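Local coordinates for UPF0045 protein MJ1052 (Methanocaldococcus jannaschii, PDB 2EPI) that is of unknown function but probably binds thiamine or a related small molecule, as a member of the UPF0045 family, at residues A29-V32 / F33-Y36; I90-K93 / L94-G98. All coordinates share one frame; numbering follows the deposited sequence.

Interaction 1 of 2, residues A29-V32 / F33-Y36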
# COMPACT_ATOMS: atom_id res chain seq x y z
N ALA A 29 4.67 -11.58 -14.41
CA ALA A 29 3.69 -11.72 -13.34
C ALA A 29 2.27 -11.76 -13.89
O ALA A 29 1.45 -12.58 -13.48
CB ALA A 29 3.83 -10.58 -12.35
N ILE A 30 1.99 -10.87 -14.83
CA ILE A 30 0.67 -10.81 -15.44
C ILE A 30 0.33 -12.13 -16.12
O ILE A 30 -0.80 -12.62 -16.01
CB ILE A 30 0.59 -9.67 -16.48
CG1 ILE A 30 0.67 -8.32 -15.76
CG2 ILE A 30 -0.69 -9.78 -17.29
CD1 ILE A 30 0.70 -7.13 -16.69
N GLU A 31 1.30 -12.72 -16.81
CA GLU A 31 1.06 -13.99 -17.48
C GLU A 31 0.69 -15.08 -16.48
O GLU A 31 -0.08 -15.99 -16.80
CB GLU A 31 2.30 -14.41 -18.28
CG GLU A 31 2.54 -13.55 -19.51
CD GLU A 31 1.33 -13.51 -20.42
OE1 GLU A 31 0.93 -14.57 -20.94
OE2 GLU A 31 0.77 -12.41 -20.62
N VAL A 32 1.23 -14.99 -15.27
CA VAL A 32 0.91 -15.97 -14.25
C VAL A 32 -0.56 -15.86 -13.87
O VAL A 32 -1.25 -16.87 -13.73
CB VAL A 32 1.79 -15.77 -12.99
CG1 VAL A 32 1.22 -16.56 -11.83
CG2 VAL A 32 3.21 -16.21 -13.28
N PHE A 33 -1.05 -14.63 -13.71
CA PHE A 33 -2.45 -14.42 -13.34
C PHE A 33 -3.41 -15.05 -14.33
O PHE A 33 -4.49 -15.50 -13.96
CB PHE A 33 -2.77 -12.92 -13.25
CG PHE A 33 -1.94 -12.17 -12.24
CD1 PHE A 33 -1.71 -12.71 -10.98
CD2 PHE A 33 -1.43 -10.92 -12.54
CE1 PHE A 33 -0.97 -12.00 -10.03
CE2 PHE A 33 -0.69 -10.20 -11.61
CZ PHE A 33 -0.46 -10.74 -10.35
N LYS A 34 -3.01 -15.09 -15.60
CA LYS A 34 -3.86 -15.67 -16.63
C LYS A 34 -3.97 -17.19 -16.55
O LYS A 34 -4.72 -17.80 -17.31
CB LYS A 34 -3.35 -15.25 -18.01
CG LYS A 34 -3.48 -13.76 -18.27
CD LYS A 34 -3.04 -13.39 -19.68
CE LYS A 34 -3.38 -11.95 -20.01
NZ LYS A 34 -2.77 -10.99 -19.05
N LYS A 35 -3.23 -17.80 -15.62
CA LYS A 35 -3.29 -19.25 -15.44
C LYS A 35 -4.32 -19.62 -14.39
O LYS A 35 -4.58 -20.80 -14.15
CB LYS A 35 -1.92 -19.80 -15.02
CG LYS A 35 -0.83 -19.65 -16.06
CD LYS A 35 0.34 -20.57 -15.76
CE LYS A 35 0.94 -20.29 -14.39
NZ LYS A 35 2.04 -21.24 -14.07
N TYR A 36 -4.90 -18.61 -13.75
CA TYR A 36 -5.92 -18.84 -12.73
C TYR A 36 -7.27 -18.38 -13.23
O TYR A 36 -7.35 -17.59 -14.18
CB TYR A 36 -5.56 -18.10 -11.44
CG TYR A 36 -4.31 -18.63 -10.78
CD1 TYR A 36 -3.04 -18.32 -11.29
CD2 TYR A 36 -4.38 -19.45 -9.66
CE1 TYR A 36 -1.89 -18.84 -10.70
CE2 TYR A 36 -3.24 -19.97 -9.07
CZ TYR A 36 -2.00 -19.66 -9.59
OH TYR A 36 -0.86 -20.19 -9.01
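Phe33 lays its ring against the carbonyl of Ala29, one helical turn back. Ala29 O sits 3.4 Å above one face of the Phe33 ring, nearer the rim than the centre. The same oxygen accepts the bond from Phe33 N at 3.2 Å. CG of Phe33 is anti to its carbonyl carbon (chi1 -60°), which folds the ring back along the helix. Lys34 runs alongside Ile30. Glu31 OE2 is 4.1 Å from Lys34 NZ, too far apart for a salt bridge. This is the C-terminal end of helix 23-33, where the chain leaves through a type I beta turn from Phe33 to Tyr36. Lys34 N makes weak bonds to both Ile30 O and Glu31 O, while Lys35 N reaches Val32 O at 2.9 Å. Val32 O also lies at the edge of the Tyr36 ring, 3.4 Å from Tyr36 CD1. Val32 CG1 is 4.0 Å from Tyr36 CE1. Glu62 on helix 53-68 takes the ends of Lys35 (a salt bridge) and Tyr36 (a hydrogen bond to OH). Phe33 itself packs on Val11, Val40, Thr47 and Leu49 of the sheet and on Ala63. Shortening Phe33 to an alanine would probably open a gap between this helix and the sheet.

Interaction 2 of 2, residues I90-K93 / L94-G98; sequences IERK and LKAIG
Ile90 to Ala96 form an alpha-helix in which Leu94 N bonds Ile90 O and Lys95 N bonds Glu91 O, both at 2.9 Å. Ala96 N bonds Arg92 O at 3.0 Å. The bond from Ile97 N to Lys93 O is weak. Gly98 then takes a positive phi of 72° and closes the helix in a Schellman motif. Glu91 and Lys95 form a salt bridge one turn apart on an exposed side, with Lys95 NZ 3.0 Å from Glu91 OE2. The ammonium meets that oxygen from above the carboxylate plane. Glu91 CG stands anti to its backbone N (chi1 -176°). The extended Lys95 chain crosses the Glu91 chain at an angle, and Lys95 CE is 3.4 Å from Glu91 CG. Ile90 and Leu94 run alongside each other in the same direction, with Ile90 CG2 3.8 Å from Leu94 CD1. The Ile97 side chain lies close to the Lys93 carbonyl. The polar end of Arg92 turns back to Glu87 O, through NE. Lys93 NZ pairs with Asp81 of strand 73-83 and bonds Ala44 O of the second subunit. Ile90, Leu94 and Ile97 pack on Ala44, Asn43 and Ile30 of that subunit, respectively. This C-terminal helix therefore lies against the end of strand 39-43 and against helix 23-33 of the second subunit.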
# COMPACT_ATOMS: atom_id res chain seq x y z
N ILE A 90 -15.62 -6.38 -10.16
CA ILE A 90 -15.02 -5.17 -10.70
C ILE A 90 -16.13 -4.35 -11.33
O ILE A 90 -16.16 -3.12 -11.22
CB ILE A 90 -13.97 -5.53 -11.78
CG1 ILE A 90 -12.79 -6.26 -11.12
CG2 ILE A 90 -13.50 -4.28 -12.51
CD1 ILE A 90 -11.74 -6.74 -12.11
N GLU A 91 -17.06 -5.04 -11.99
CA GLU A 91 -18.19 -4.40 -12.65
C GLU A 91 -19.00 -3.53 -11.68
O GLU A 91 -19.21 -2.34 -11.92
CB GLU A 91 -19.12 -5.46 -13.25
CG GLU A 91 -20.28 -4.89 -14.05
CD GLU A 91 -21.32 -5.93 -14.39
OE1 GLU A 91 -20.94 -7.01 -14.89
OE2 GLU A 91 -22.53 -5.67 -14.16
N ARG A 92 -19.46 -4.14 -10.59
CA ARG A 92 -20.25 -3.40 -9.62
C ARG A 92 -19.48 -2.22 -9.04
O ARG A 92 -20.03 -1.14 -8.84
CB ARG A 92 -20.72 -4.31 -8.48
CG ARG A 92 -21.75 -3.66 -7.57
CD ARG A 92 -21.96 -4.46 -6.31
NE ARG A 92 -20.74 -4.52 -5.50
CZ ARG A 92 -20.16 -3.47 -4.94
NH1 ARG A 92 -20.69 -2.26 -5.08
NH2 ARG A 92 -19.05 -3.63 -4.23
N LYS A 93 -18.19 -2.42 -8.75
CA LYS A 93 -17.38 -1.35 -8.19
C LYS A 93 -17.29 -0.16 -9.14
O LYS A 93 -17.45 0.99 -8.74
CB LYS A 93 -15.97 -1.84 -7.86
CG LYS A 93 -15.91 -2.91 -6.78
CD LYS A 93 -14.55 -2.94 -6.10
CE LYS A 93 -14.32 -1.67 -5.29
NZ LYS A 93 -13.02 -1.68 -4.55
N LEU A 94 -17.02 -0.45 -10.41
CA LEU A 94 -16.90 0.61 -11.41
C LEU A 94 -18.22 1.31 -11.74
O LEU A 94 -18.25 2.52 -11.92
CB LEU A 94 -16.26 0.07 -12.69
CG LEU A 94 -14.82 -0.41 -12.55
CD1 LEU A 94 -14.31 -0.89 -13.91
CD2 LEU A 94 -13.95 0.72 -12.02
N LYS A 95 -19.30 0.54 -11.82
CA LYS A 95 -20.59 1.14 -12.12
C LYS A 95 -21.07 2.00 -10.96
O LYS A 95 -21.73 3.02 -11.15
CB LYS A 95 -21.62 0.05 -12.44
CG LYS A 95 -21.33 -0.67 -13.75
CD LYS A 95 -22.42 -1.67 -14.12
CE LYS A 95 -22.11 -2.33 -15.45
NZ LYS A 95 -23.15 -3.31 -15.87
N ALA A 96 -20.71 1.59 -9.74
CA ALA A 96 -21.09 2.32 -8.55
C ALA A 96 -20.45 3.70 -8.58
O ALA A 96 -21.01 4.68 -8.08
CB ALA A 96 -20.64 1.56 -7.31
N ILE A 97 -19.26 3.78 -9.18
CA ILE A 97 -18.51 5.02 -9.28
C ILE A 97 -18.90 5.80 -10.54
O ILE A 97 -18.37 6.88 -10.80
CB ILE A 97 -16.99 4.74 -9.32
CG1 ILE A 97 -16.59 3.93 -8.09
CG2 ILE A 97 -16.21 6.04 -9.35
CD1 ILE A 97 -16.92 4.59 -6.76
N GLY A 98 -19.82 5.24 -11.31
CA GLY A 98 -20.25 5.91 -12.53
C GLY A 98 -19.18 5.84 -13.60
O GLY A 98 -19.28 6.51 -14.63

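In the fold
Interaction 1 is the end of helix 23-33, and interaction 2 is the whole short helix 90-96 with its cap. They follow one another along the chain. Their centres are about 24 Å apart within one subunit, and their nearest atoms are about 11 Å apart, so they do not touch there. The centre of interaction 1 lies about 9 Å from the centre of the chain, on the sheet, beside helix 53-68. That of interaction 2 lies about 18 Å from the same point. The two meet across subunits: Ile97 of interaction 2 packs on Ile30 of the second subunit, a residue of interaction 1 in that copy. The residues 90-98 therefore join one subunit to the helix 23-33 of another.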